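Local coordinates for BH2621 protein (Bacillus halodurans, PDB 2QML) that is an uncharacterised GNAT-fold protein, probably an N-acyltransferase that transfers fatty acyl groups to a lysine side-chain amine during siderophore biosynthesis, at residues F11-H16 with L127-Q132; E92-N97 with E170-I175; I108-G113 with H156-C161. All coordinates share one frame; numbering follows the deposited sequence. Where two conformers were deposited one is given.

Interaction 1: F11-H16 with L127-Q132; sequences FEVFDH and LLAIMQ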
ATOM      1  N   PHE A  11      -0.949  13.847  -2.634  1.00 22.19           N
ATOM      2  CA  PHE A  11      -2.284  14.211  -3.057  1.00 20.56           C
ATOM      3  C   PHE A  11      -3.229  14.308  -1.887  1.00 21.61           C
ATOM      4  O   PHE A  11      -2.956  13.796  -0.818  1.00 22.61           O
ATOM      5  CB  PHE A  11      -2.813  13.227  -4.124  1.00 23.20           C
ATOM      6  CG  PHE A  11      -2.945  11.815  -3.659  1.00 21.84           C
ATOM      7  CD1 PHE A  11      -1.890  10.931  -3.751  1.00 21.36           C
ATOM      8  CD2 PHE A  11      -4.142  11.376  -3.096  1.00 23.62           C
ATOM      9  CE1 PHE A  11      -2.057   9.573  -3.317  1.00 22.94           C
ATOM     10  CE2 PHE A  11      -4.286  10.055  -2.665  1.00 25.78           C
ATOM     11  CZ  PHE A  11      -3.274   9.193  -2.765  1.00 23.46           C
ATOM     12  N   GLU A  12      -4.313  15.023  -2.089  1.00 20.04           N
ATOM     13  CA  GLU A  12      -5.376  15.160  -1.110  1.00 21.98           C
ATOM     14  C   GLU A  12      -6.722  15.078  -1.832  1.00 22.78           C
ATOM     15  O   GLU A  12      -6.978  15.797  -2.810  1.00 23.32           O
ATOM     16  CB  GLU A  12      -5.252  16.429  -0.287  1.00 23.35           C
ATOM     17  CG  GLU A  12      -6.469  16.625   0.636  1.00 25.27           C
ATOM     18  CD  GLU A  12      -6.437  17.871   1.456  1.00 29.13           C
ATOM     19  OE1 GLU A  12      -5.411  18.594   1.453  1.00 29.91           O
ATOM     20  OE2 GLU A  12      -7.512  18.175   2.051  1.00 32.09           O
ATOM     21  N   VAL A  13      -7.599  14.209  -1.341  1.00 21.08           N
ATOM     22  CA  VAL A  13      -8.935  14.052  -1.925  1.00 23.29           C
ATOM     23  C   VAL A  13      -9.979  14.005  -0.832  1.00 24.60           C
ATOM     24  O   VAL A  13      -9.702  13.685   0.328  1.00 25.48           O
ATOM     25  CB  VAL A  13      -9.061  12.789  -2.810  1.00 24.39           C
ATOM     26  CG1 VAL A  13      -8.044  12.861  -3.975  1.00 26.34           C
ATOM     27  CG2 VAL A  13      -8.908  11.462  -1.970  1.00 24.76           C
ATOM     28  N   PHE A  14     -11.197  14.360  -1.203  1.00 22.96           N
ATOM     29  CA  PHE A  14     -12.335  14.159  -0.336  1.00 25.14           C
ATOM     30  C   PHE A  14     -12.932  12.811  -0.699  1.00 25.73           C
ATOM     31  O   PHE A  14     -12.959  12.436  -1.873  1.00 26.61           O
ATOM     32  CB  PHE A  14     -13.390  15.223  -0.529  1.00 24.99           C
ATOM     33  CG  PHE A  14     -14.488  15.145   0.477  1.00 19.66           C
ATOM     34  CD1 PHE A  14     -14.257  15.495   1.782  1.00 28.93           C
ATOM     35  CD2 PHE A  14     -15.755  14.746   0.111  1.00 22.54           C
ATOM     36  CE1 PHE A  14     -15.255  15.436   2.701  1.00 27.67           C
ATOM     37  CE2 PHE A  14     -16.792  14.706   1.030  1.00 22.91           C
ATOM     38  CZ  PHE A  14     -16.536  15.045   2.333  1.00 25.45           C
ATOM     39  N   ASP A  15     -13.346  12.046   0.298  1.00 26.16           N
ATOM     40  CA  ASP A  15     -14.123  10.828   0.016  1.00 25.39           C
ATOM     41  C   ASP A  15     -15.510  10.985   0.623  1.00 22.65           C
ATOM     42  O   ASP A  15     -15.678  11.017   1.839  1.00 22.53           O
ATOM     43  CB  ASP A  15     -13.450   9.572   0.512  1.00 23.59           C
ATOM     44  CG  ASP A  15     -14.198   8.351   0.064  1.00 25.51           C
ATOM     45  OD1 ASP A  15     -15.181   7.980   0.725  1.00 24.85           O
ATOM     46  OD2 ASP A  15     -13.869   7.815  -1.001  1.00 23.09           O
ATOM     47  N   HIS A  16     -16.501  11.088  -0.247  1.00 22.84           N
ATOM     48  CA  HIS A  16     -17.857  11.387   0.172  1.00 22.46           C
ATOM     49  C   HIS A  16     -18.517  10.158   0.808  1.00 22.78           C
ATOM     50  O   HIS A  16     -19.464  10.330   1.539  1.00 25.21           O
ATOM     51  CB  HIS A  16     -18.718  11.949  -0.981  1.00 24.99           C
ATOM     52  CG  HIS A  16     -19.223  10.915  -1.942  1.00 25.66           C
ATOM     53  ND1 HIS A  16     -20.429  10.278  -1.768  1.00 33.72           N
ATOM     54  CD2 HIS A  16     -18.681  10.384  -3.070  1.00 25.09           C
ATOM     55  CE1 HIS A  16     -20.603   9.397  -2.735  1.00 31.62           C
ATOM     56  NE2 HIS A  16     -19.570   9.456  -3.552  1.00 27.76           N
ATOM     57  N   LEU A 127      -6.978   2.897   0.188  1.00 23.26           N
ATOM     58  CA  LEU A 127      -6.404   2.079  -0.860  1.00 21.29           C
ATOM     59  C   LEU A 127      -6.941   2.477  -2.241  1.00 20.66           C
ATOM     60  O   LEU A 127      -6.144   2.570  -3.189  1.00 21.99           O
ATOM     61  CB  LEU A 127      -6.648   0.597  -0.560  1.00 19.53           C
ATOM     62  CG  LEU A 127      -6.115  -0.347  -1.620  1.00 22.38           C
ATOM     63  CD1 LEU A 127      -4.583  -0.310  -1.794  1.00 20.52           C
ATOM     64  CD2 LEU A 127      -6.630  -1.846  -1.319  1.00 24.04           C
ATOM     65  N   LEU A 128      -8.238   2.726  -2.367  1.00 21.01           N
ATOM     66  CA  LEU A 128      -8.807   3.120  -3.644  1.00 22.95           C
ATOM     67  C   LEU A 128      -8.189   4.422  -4.099  1.00 22.66           C
ATOM     68  O   LEU A 128      -7.876   4.566  -5.282  1.00 21.41           O
ATOM     69  CB  LEU A 128     -10.317   3.216  -3.531  1.00 22.55           C
ATOM     70  CG  LEU A 128     -11.074   1.895  -3.369  1.00 24.50           C
ATOM     71  CD1 LEU A 128     -12.518   2.200  -3.078  1.00 25.57           C
ATOM     72  CD2 LEU A 128     -10.987   1.010  -4.560  1.00 24.60           C
ATOM     73  N   ALA A 129      -7.979   5.367  -3.176  1.00 21.23           N
ATOM     74  CA  ALA A 129      -7.374   6.664  -3.550  1.00 22.08           C
ATOM     75  C   ALA A 129      -5.942   6.547  -4.088  1.00 21.51           C
ATOM     76  O   ALA A 129      -5.592   7.110  -5.146  1.00 20.85           O
ATOM     77  CB  ALA A 129      -7.433   7.675  -2.352  1.00 22.20           C
ATOM     78  N   ILE A 130      -5.092   5.835  -3.370  1.00 21.56           N
ATOM     79  CA  ILE A 130      -3.703   5.691  -3.790  1.00 20.93           C
ATOM     80  C   ILE A 130      -3.617   4.852  -5.065  1.00 22.01           C
ATOM     81  O   ILE A 130      -2.777   5.161  -5.917  1.00 20.41           O
ATOM     82  CB  ILE A 130      -2.817   5.185  -2.652  1.00 20.25           C
ATOM     83  CG1 ILE A 130      -1.336   5.401  -3.017  1.00 21.79           C
ATOM     84  CG2 ILE A 130      -3.143   3.708  -2.271  1.00 21.98           C
ATOM     85  CD1 ILE A 130      -0.296   5.132  -1.914  1.00 24.59           C
HETATM   86  N   MSE A 131      -4.447   3.814  -5.205  0.50 22.23           N
HETATM   87  CA  MSE A 131      -4.464   3.036  -6.454  0.50 22.18           C
HETATM   88  C   MSE A 131      -4.818   3.923  -7.642  0.50 22.28           C
HETATM   89  O   MSE A 131      -4.178   3.851  -8.687  0.50 20.63           O
HETATM   90  CB  MSE A 131      -5.440   1.878  -6.383  0.50 22.54           C
HETATM   91  CG  MSE A 131      -4.966   0.771  -5.474  0.50 23.24           C
HETATM   92 SE   MSE A 131      -6.301  -0.640  -5.358  0.37 26.41          SE
HETATM   93  CE  MSE A 131      -6.089  -1.285  -7.210  0.50 22.80           C
ATOM     94  N   GLN A 132      -5.839   4.751  -7.479  1.00 22.26           N
ATOM     95  CA  GLN A 132      -6.249   5.653  -8.526  1.00 21.84           C
ATOM     96  C   GLN A 132      -5.081   6.555  -8.949  1.00 21.64           C
ATOM     97  O   GLN A 132      -4.815   6.715 -10.144  1.00 20.40           O
ATOM     98  CB  GLN A 132      -7.481   6.471  -8.072  1.00 21.00           C
ATOM     99  CG  GLN A 132      -8.092   7.335  -9.154  1.00 23.84           C
ATOM    100  CD  GLN A 132      -8.594   6.521 -10.331  1.00 22.59           C
ATOM    101  OE1 GLN A 132      -7.821   5.932 -11.120  1.00 23.09           O
ATOM    102  NE2 GLN A 132      -9.914   6.462 -10.451  1.00 21.57           N
TER
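Ala129 O, on the strand-facing side of helix 123-135, lies 3.9 Å from Phe11 CZ and accepts a weak hydrogen bond from Gln133 NE2. Here the first, outermost strand of the GNAT acetyltransferase sheet crosses the helix that follows strand 106-112. The local axes make an angle of 132° and pass 10.1 Å apart; no hydrogen bond crosses the contact, and the side chains that meet are apolar. Phe11 suits the wider part of the gap, being long enough to reach the helix. With CG set between the backbone N and carbonyl carbon (chi1 62°), the ring reaches across and its far end arrives obliquely, CZ 3.7 Å from Ile130 CA and CE2 4.0 Å from Ala129 CB. The small methyl of Ala129 lets the backbones draw closer at Val13, where the CA atoms of this pair are 7.7 Å apart. Phe11 also stacks on Phe24 of the adjoining strand 20-26, which Ile130 touches as well. Further along, Asp15 OD2 is gripped by Lys194 NZ and Trp193 NE1, tying the strand to the C-terminal region. Between Phe11 and Asp15, the branch of Val13 that touches the helix is CG2, 4.1 Å from Ala129 CB.

Interaction 2: E92-N97 with E170-I175; sequences EDIIAN and ELPDKI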
ATOM      1  N   GLU A  92      11.977  -3.184 -10.833  1.00 27.75           N
ATOM      2  CA  GLU A  92      13.137  -3.100  -9.958  1.00 30.66           C
ATOM      3  C   GLU A  92      12.926  -3.760  -8.590  1.00 31.26           C
ATOM      4  O   GLU A  92      13.716  -3.562  -7.680  1.00 32.84           O
ATOM      5  CB  GLU A  92      13.549  -1.605  -9.810  1.00 34.28           C
ATOM      6  CG  GLU A  92      14.081  -0.937 -11.104  1.00 37.87           C
ATOM      7  CD  GLU A  92      12.957  -0.310 -11.962  1.00 46.54           C
ATOM      8  N   ASP A  93      11.875  -4.577  -8.473  1.00 27.75           N
ATOM      9  CA  ASP A  93      11.506  -5.184  -7.247  1.00 24.81           C
ATOM     10  C   ASP A  93      11.687  -6.706  -7.310  1.00 24.24           C
ATOM     11  O   ASP A  93      11.666  -7.286  -8.403  1.00 24.43           O
ATOM     12  CB  ASP A  93      10.038  -4.893  -6.978  1.00 22.91           C
ATOM     13  CG  ASP A  93       9.658  -5.188  -5.560  1.00 31.36           C
ATOM     14  OD1 ASP A  93       9.975  -4.311  -4.711  1.00 31.23           O
ATOM     15  OD2 ASP A  93       9.043  -6.255  -5.297  1.00 28.21           O
ATOM     16  N   ILE A  94      11.842  -7.323  -6.144  1.00 23.80           N
ATOM     17  CA  ILE A  94      11.954  -8.782  -6.032  1.00 25.08           C
ATOM     18  C   ILE A  94      10.767  -9.503  -6.684  1.00 24.10           C
ATOM     19  O   ILE A  94      10.931 -10.580  -7.270  1.00 25.90           O
ATOM     20  CB  ILE A  94      12.165  -9.224  -4.548  1.00 27.74           C
ATOM     21  CG1 ILE A  94      12.520 -10.709  -4.486  1.00 31.32           C
ATOM     22  CG2 ILE A  94      10.951  -8.902  -3.640  1.00 25.80           C
ATOM     23  CD1 ILE A  94      12.807 -11.156  -3.094  1.00 31.28           C
ATOM     24  N   ILE A  95       9.588  -8.891  -6.673  1.00 21.55           N
ATOM     25  CA  ILE A  95       8.396  -9.615  -7.184  1.00 23.23           C
ATOM     26  C   ILE A  95       8.464  -9.840  -8.715  1.00 22.96           C
ATOM     27  O   ILE A  95       7.813 -10.751  -9.213  1.00 23.26           O
ATOM     28  CB  ILE A  95       7.077  -8.922  -6.780  1.00 22.39           C
ATOM     29  CG1 ILE A  95       5.866  -9.872  -6.841  1.00 24.40           C
ATOM     30  CG2 ILE A  95       6.829  -7.640  -7.649  1.00 22.20           C
ATOM     31  CD1 ILE A  95       5.961 -11.143  -6.041  1.00 21.77           C
ATOM     32  N   ALA A  96       9.285  -9.061  -9.446  1.00 21.01           N
ATOM     33  CA  ALA A  96       9.496  -9.227 -10.886  1.00 23.84           C
ATOM     34  C   ALA A  96       9.952 -10.646 -11.243  1.00 22.73           C
ATOM     35  O   ALA A  96       9.749 -11.098 -12.335  1.00 23.71           O
ATOM     36  CB  ALA A  96      10.519  -8.207 -11.433  1.00 22.67           C
ATOM     37  N   ASN A  97      10.640 -11.304 -10.339  1.00 24.00           N
ATOM     38  CA  ASN A  97      11.118 -12.669 -10.568  1.00 23.78           C
ATOM     39  C   ASN A  97      10.045 -13.750 -10.569  1.00 23.11           C
ATOM     40  O   ASN A  97      10.325 -14.874 -10.938  1.00 25.12           O
ATOM     41  CB  ASN A  97      12.120 -13.029  -9.483  1.00 24.85           C
ATOM     42  CG  ASN A  97      13.311 -12.125  -9.480  1.00 31.68           C
ATOM     43  OD1 ASN A  97      14.006 -12.001 -10.471  1.00 36.62           O
ATOM     44  ND2 ASN A  97      13.516 -11.435  -8.383  1.00 36.32           N
ATOM     45  N   GLU A 170       6.904 -17.793  -3.046  1.00 21.79           N
ATOM     46  CA  GLU A 170       7.874 -18.130  -2.008  1.00 19.93           C
ATOM     47  C   GLU A 170       8.929 -17.050  -1.960  1.00 23.38           C
ATOM     48  O   GLU A 170       9.895 -17.112  -2.686  1.00 23.19           O
ATOM     49  CB  GLU A 170       8.532 -19.476  -2.309  1.00 24.76           C
ATOM     50  CG  GLU A 170       7.680 -20.619  -2.003  1.00 29.85           C
ATOM     51  CD  GLU A 170       8.068 -21.233  -0.671  1.00 37.65           C
ATOM     52  OE1 GLU A 170       8.372 -20.501   0.292  1.00 41.83           O
ATOM     53  OE2 GLU A 170       8.109 -22.441  -0.614  1.00 30.76           O
ATOM     54  N   LEU A 171       8.690 -16.023  -1.159  1.00 22.53           N
ATOM     55  CA  LEU A 171       9.569 -14.874  -1.037  1.00 21.80           C
ATOM     56  C   LEU A 171      10.517 -15.150   0.135  1.00 22.14           C
ATOM     57  O   LEU A 171      10.277 -16.043   0.932  1.00 21.68           O
ATOM     58  CB  LEU A 171       8.734 -13.627  -0.809  1.00 21.63           C
ATOM     59  CG  LEU A 171       7.895 -13.156  -2.006  1.00 24.43           C
ATOM     60  CD1 LEU A 171       6.780 -12.246  -1.496  1.00 23.57           C
ATOM     61  CD2 LEU A 171       8.761 -12.505  -3.071  1.00 26.31           C
ATOM     62  N   PRO A 172      11.620 -14.382   0.245  1.00 26.16           N
ATOM     63  CA  PRO A 172      12.550 -14.617   1.368  1.00 26.50           C
ATOM     64  C   PRO A 172      11.882 -14.488   2.748  1.00 22.48           C
ATOM     65  O   PRO A 172      12.188 -15.260   3.631  1.00 23.94           O
ATOM     66  CB  PRO A 172      13.628 -13.545   1.151  1.00 27.72           C
ATOM     67  CG  PRO A 172      13.565 -13.190  -0.267  1.00 30.29           C
ATOM     68  CD  PRO A 172      12.129 -13.374  -0.691  1.00 26.36           C
ATOM     69  N   ASP A 173      10.913 -13.585   2.871  1.00 25.79           N
ATOM     70  CA  ASP A 173      10.286 -13.294   4.146  1.00 27.61           C
ATOM     71  C   ASP A 173       8.925 -13.880   4.438  1.00 29.84           C
ATOM     72  O   ASP A 173       8.430 -13.776   5.572  1.00 32.54           O
ATOM     73  CB  ASP A 173      10.143 -11.761   4.286  1.00 29.81           C
ATOM     74  CG  ASP A 173       9.314 -11.120   3.161  1.00 35.73           C
ATOM     75  OD1 ASP A 173       9.433 -11.479   1.958  1.00 28.42           O
ATOM     76  OD2 ASP A 173       8.565 -10.175   3.481  1.00 43.31           O
ATOM     77  N   LYS A 174       8.324 -14.508   3.443  1.00 26.81           N
ATOM     78  CA  LYS A 174       6.987 -15.018   3.620  1.00 24.79           C
ATOM     79  C   LYS A 174       6.579 -15.857   2.425  1.00 21.55           C
ATOM     80  O   LYS A 174       7.236 -15.816   1.388  1.00 21.29           O
ATOM     81  CB  LYS A 174       5.973 -13.855   3.692  1.00 24.44           C
ATOM     82  CG  LYS A 174       5.979 -12.942   2.510  1.00 23.30           C
ATOM     83  CD  LYS A 174       5.019 -11.755   2.641  1.00 26.06           C
ATOM     84  CE  LYS A 174       5.272 -10.709   1.606  1.00 26.38           C
ATOM     85  NZ  LYS A 174       4.409  -9.502   1.677  1.00 24.33           N
ATOM     86  N   ILE A 175       5.471 -16.551   2.574  1.00 21.64           N
ATOM     87  CA  ILE A 175       4.783 -17.079   1.420  1.00 23.03           C
ATOM     88  C   ILE A 175       3.660 -16.051   1.172  1.00 21.01           C
ATOM     89  O   ILE A 175       2.745 -15.923   1.957  1.00 21.66           O
ATOM     90  CB  ILE A 175       4.237 -18.492   1.553  1.00 22.05           C
ATOM     91  CG1 ILE A 175       5.358 -19.491   1.881  1.00 23.42           C
ATOM     92  CG2 ILE A 175       3.519 -18.903   0.232  1.00 21.21           C
ATOM     93  CD1 ILE A 175       4.883 -20.916   2.099  1.00 22.59           C
TER
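The backbone of the short 3-10 segment 94-97 stays clear of the bend at 170-175, in the beta-hairpin that joins strands 164-170 and 175-182 of the GNAT sheet: the nearest CA atoms, of Ile95 and Leu171, are 8.2 Å apart, so side chains must bridge the gap. Each backbone is braced from within. An Asx turn opens the 3-10 segment, Asp93 OD2 taking the N-H of Ile95 at 3.0 Å on its anti side, 29° out of the carboxylate plane; in the hairpin, Leu171 N gives its hydrogen to Lys174 O at 2.9 Å. Proline, with its fixed phi and no N-H, is well suited to the position just after Leu171 in this bend. Across the gap, Leu171 CD2 lies 4.3 Å from Ile94 CG2 and equally far from Ile95 CD1, the leucine methyl serving both beta-branched neighbours. Leu171 and Ile95 are buried, whereas Ile94 and Pro172 form the solvent-facing margin. Tyr98 strengthens the join: its side chain touches Leu171 and its hydroxyl bonds to Glu170 O. Ile94 carries CG1 anti to its own amide nitrogen (chi1 -170°) and is extended beyond it, which points CD1 tip to tip at Pro172, 3.6 Å from Pro172 CG; the 3.3 Å from Ile94 CD1 to Pro172 CD is shorter than normal contact and doubtful.

Interaction 3: I108-G113 with H156-C161; sequences IHLLIG and HVFKKC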
ATOM      1  N   ILE A 108       2.274  -2.360  -4.521  1.00 22.83           N
ATOM      2  CA  ILE A 108       1.917  -1.626  -3.329  1.00 22.95           C
ATOM      3  C   ILE A 108       2.113  -2.445  -2.064  1.00 22.53           C
ATOM      4  O   ILE A 108       1.811  -3.663  -2.031  1.00 21.66           O
ATOM      5  CB  ILE A 108       0.467  -1.090  -3.403  1.00 21.04           C
ATOM      6  CG1 ILE A 108       0.212  -0.036  -2.283  1.00 20.88           C
ATOM      7  CG2 ILE A 108      -0.587  -2.238  -3.461  1.00 24.30           C
ATOM      8  CD1 ILE A 108       1.030   1.276  -2.456  1.00 27.00           C
ATOM      9  N   HIS A 109       2.729  -1.821  -1.073  1.00 21.57           N
ATOM     10  CA  HIS A 109       2.802  -2.359   0.274  1.00 23.69           C
ATOM     11  C   HIS A 109       2.083  -1.357   1.169  1.00 23.22           C
ATOM     12  O   HIS A 109       2.151  -0.143   0.906  1.00 22.66           O
ATOM     13  CB  HIS A 109       4.206  -2.567   0.802  1.00 21.63           C
ATOM     14  CG  HIS A 109       5.064  -3.464  -0.032  1.00 22.99           C
ATOM     15  ND1 HIS A 109       4.802  -4.820  -0.166  1.00 28.17           N
ATOM     16  CD2 HIS A 109       6.254  -3.248  -0.615  1.00 23.67           C
ATOM     17  CE1 HIS A 109       5.772  -5.370  -0.883  1.00 26.57           C
ATOM     18  NE2 HIS A 109       6.623  -4.428  -1.229  1.00 23.64           N
ATOM     19  N   LEU A 110       1.410  -1.821   2.220  1.00 21.25           N
ATOM     20  CA  LEU A 110       0.673  -0.906   3.103  1.00 20.47           C
ATOM     21  C   LEU A 110       0.460  -1.447   4.493  1.00 20.30           C
ATOM     22  O   LEU A 110       0.565  -2.650   4.735  1.00 21.28           O
ATOM     23  CB  LEU A 110      -0.702  -0.605   2.476  1.00 21.67           C
ATOM     24  CG  LEU A 110      -1.727  -1.746   2.358  1.00 24.12           C
ATOM     25  CD1 LEU A 110      -2.592  -1.857   3.656  1.00 27.80           C
ATOM     26  CD2 LEU A 110      -2.654  -1.662   1.154  1.00 27.96           C
ATOM     27  N   LEU A 111       0.177  -0.540   5.419  1.00 21.43           N
ATOM     28  CA  LEU A 111      -0.218  -0.866   6.784  1.00 21.92           C
ATOM     29  C   LEU A 111      -0.993   0.302   7.370  1.00 21.91           C
ATOM     30  O   LEU A 111      -0.725   1.470   6.991  1.00 20.47           O
ATOM     31  CB  LEU A 111       1.006  -1.184   7.653  1.00 21.79           C
ATOM     32  CG  LEU A 111       1.991  -0.072   8.034  1.00 21.27           C
ATOM     33  CD1 LEU A 111       1.599   0.760   9.298  1.00 20.50           C
ATOM     34  CD2 LEU A 111       3.380  -0.662   8.249  1.00 22.84           C
ATOM     35  N   ILE A 112      -1.914  -0.016   8.273  1.00 22.20           N
ATOM     36  CA  ILE A 112      -2.576   0.922   9.155  1.00 23.02           C
ATOM     37  C   ILE A 112      -1.836   0.784  10.478  1.00 21.18           C
ATOM     38  O   ILE A 112      -1.704  -0.306  11.025  1.00 23.14           O
ATOM     39  CB  ILE A 112      -4.094   0.716   9.275  1.00 24.93           C
ATOM     40  CG1 ILE A 112      -4.790   1.148   7.970  1.00 27.78           C
ATOM     41  CG2 ILE A 112      -4.643   1.539  10.420  1.00 22.71           C
ATOM     42  CD1 ILE A 112      -6.347   0.946   7.950  1.00 29.13           C
ATOM     43  N   GLY A 113      -1.328   1.896  10.993  1.00 20.21           N
ATOM     44  CA  GLY A 113      -0.515   1.913  12.223  1.00 21.01           C
ATOM     45  C   GLY A 113      -1.310   1.928  13.521  1.00 21.84           C
ATOM     46  O   GLY A 113      -1.368   0.928  14.226  1.00 23.00           O
ATOM     47  N   HIS A 156      -8.891 -10.332   1.327  1.00 20.78           N
ATOM     48  CA  HIS A 156     -10.292  -9.940   1.076  1.00 23.18           C
ATOM     49  C   HIS A 156     -10.431  -8.490   0.584  1.00 21.42           C
ATOM     50  O   HIS A 156     -11.145  -8.220  -0.385  1.00 22.41           O
ATOM     51  CB  HIS A 156     -11.104 -10.168   2.350  1.00 22.17           C
ATOM     52  CG  HIS A 156     -12.509  -9.661   2.265  1.00 27.70           C
ATOM     53  ND1 HIS A 156     -13.495 -10.312   1.557  1.00 33.30           N
ATOM     54  CD2 HIS A 156     -13.067  -8.515   2.723  1.00 29.07           C
ATOM     55  CE1 HIS A 156     -14.610  -9.607   1.614  1.00 29.16           C
ATOM     56  NE2 HIS A 156     -14.385  -8.523   2.328  1.00 30.35           N
ATOM     57  N   VAL A 157      -9.770  -7.569   1.262  1.00 21.60           N
ATOM     58  CA  VAL A 157      -9.809  -6.155   0.915  1.00 23.09           C
ATOM     59  C   VAL A 157      -9.305  -5.991  -0.544  1.00 23.11           C
ATOM     60  O   VAL A 157      -9.939  -5.325  -1.374  1.00 22.99           O
ATOM     61  CB  VAL A 157      -8.944  -5.311   1.898  1.00 23.78           C
ATOM     62  CG1 VAL A 157      -8.674  -3.878   1.350  1.00 22.20           C
ATOM     63  CG2 VAL A 157      -9.544  -5.224   3.298  1.00 23.98           C
ATOM     64  N   PHE A 158      -8.155  -6.592  -0.848  1.00 20.86           N
ATOM     65  CA  PHE A 158      -7.598  -6.526  -2.196  1.00 21.35           C
ATOM     66  C   PHE A 158      -8.605  -7.073  -3.210  1.00 21.00           C
ATOM     67  O   PHE A 158      -8.865  -6.441  -4.231  1.00 22.11           O
ATOM     68  CB  PHE A 158      -6.238  -7.228  -2.322  1.00 23.09           C
ATOM     69  CG  PHE A 158      -5.064  -6.482  -1.735  1.00 21.69           C
ATOM     70  CD1 PHE A 158      -4.805  -5.181  -2.121  1.00 22.66           C
ATOM     71  CD2 PHE A 158      -4.167  -7.084  -0.841  1.00 22.26           C
ATOM     72  CE1 PHE A 158      -3.699  -4.510  -1.628  1.00 22.90           C
ATOM     73  CE2 PHE A 158      -3.066  -6.417  -0.351  1.00 22.45           C
ATOM     74  CZ  PHE A 158      -2.845  -5.124  -0.710  1.00 20.78           C
ATOM     75  N   LYS A 159      -9.208  -8.231  -2.955  1.00 20.95           N
ATOM     76  CA  LYS A 159     -10.209  -8.757  -3.886  1.00 25.11           C
ATOM     77  C   LYS A 159     -11.359  -7.771  -4.107  1.00 25.54           C
ATOM     78  O   LYS A 159     -11.803  -7.574  -5.233  1.00 23.82           O
ATOM     79  CB  LYS A 159     -10.776 -10.083  -3.382  1.00 27.58           C
ATOM     80  CG  LYS A 159      -9.842 -11.256  -3.539  1.00 25.20           C
ATOM     81  CD  LYS A 159     -10.487 -12.536  -2.997  1.00 29.50           C
ATOM     82  CE  LYS A 159      -9.481 -13.681  -3.003  1.00 34.33           C
ATOM     83  NZ  LYS A 159     -10.009 -14.880  -2.297  1.00 32.05           N
ATOM     84  N   LYS A 160     -11.835  -7.141  -3.028  1.00 24.01           N
ATOM     85  CA  LYS A 160     -12.941  -6.194  -3.104  1.00 25.28           C
ATOM     86  C   LYS A 160     -12.564  -4.994  -3.945  1.00 25.31           C
ATOM     87  O   LYS A 160     -13.446  -4.375  -4.550  1.00 27.95           O
ATOM     88  CB  LYS A 160     -13.368  -5.774  -1.704  1.00 28.15           C
ATOM     89  CG  LYS A 160     -14.259  -6.812  -0.994  1.00 39.31           C
ATOM     90  CD  LYS A 160     -15.760  -6.440  -0.935  1.00 47.69           C
ATOM     91  CE  LYS A 160     -15.960  -5.189  -0.007  1.00 57.43           C
ATOM     92  NZ  LYS A 160     -17.326  -4.959   0.571  1.00 51.57           N
ATOM     93  N   CYS A 161     -11.277  -4.659  -4.005  1.00 24.43           N
ATOM     94  CA  CYS A 161     -10.785  -3.553  -4.836  1.00 24.36           C
ATOM     95  C   CYS A 161     -10.399  -3.928  -6.261  1.00 25.93           C
ATOM     96  O   CYS A 161      -9.891  -3.076  -6.983  1.00 28.25           O
ATOM     97  CB  CYS A 161      -9.621  -2.853  -4.158  1.00 24.28           C
ATOM     98  SG  CYS A 161     -10.174  -2.157  -2.592  1.00 27.16           S
TER
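Phe158 and Leu110 approach from opposite directions, the aromatic ring reaching out from helix 152-160 and the leucine rising from strand 106-112 of the GNAT sheet. They meet at an oblique angle: Leu110 CD2 sits 3.9 Å from Phe158 CZ and 4.1 Å from Phe158 CE1, so a single methyl touches the distal part of the ring. Phenylalanine suits this place because the backbones are far apart, 10.8 Å between the CA atoms of Ile108 and Phe158, and a flat, rigid group spans the distance without bringing polar atoms into a buried layer. Its CG lies opposite the carbonyl carbon (chi1 -75°), which carries the ring off the helix toward the strand. Ile108, two residues before Leu110 and so on the same side of the strand, offers only its short branch; CG2 is 4.3 Å from Phe158 CE1, while the longer branch leads away. Phe163 meets Phe158 edge-to-face, and Met179 of strand 175-182 packs on it too. Strand 106-112 runs parallel to strand 142-145, the pair that in GNAT enzymes generally splays apart where the acyl donor's pantetheine binds; the same is probable here. A glycerol, probably from the crystallisation liquor, lies about 3 Å from the Phe158 side chain and is consistent with a pocket here: its O1 bonds to His109 ND1 and its O2 to Leu110 N.

How the interactions relate
Interactions 1 and 3 form one continuous core, their centres 14 Å apart. Leu127 of helix 123-135 makes the bridge: its CD1 is 3.8 Å from Leu110 CD2, and its CD2 is 3.9 Å from Phe158 CD1. Cys161 SG adds packing against Leu127 and Leu128, so helices 123-135 and 152-160 lie together against the sheet. The glycerol beside interaction 3 is consistent with a pocket at this point, possibly the one used by the acyl donor as in other GNAT proteins. Interaction 2 closes a separate, more peripheral junction, on the opposite side of the chain's centre from interaction 1. Its centre is 18 Å from that of interaction 3, with nearest atoms about 5 Å apart, and 27 Å from that of interaction 1.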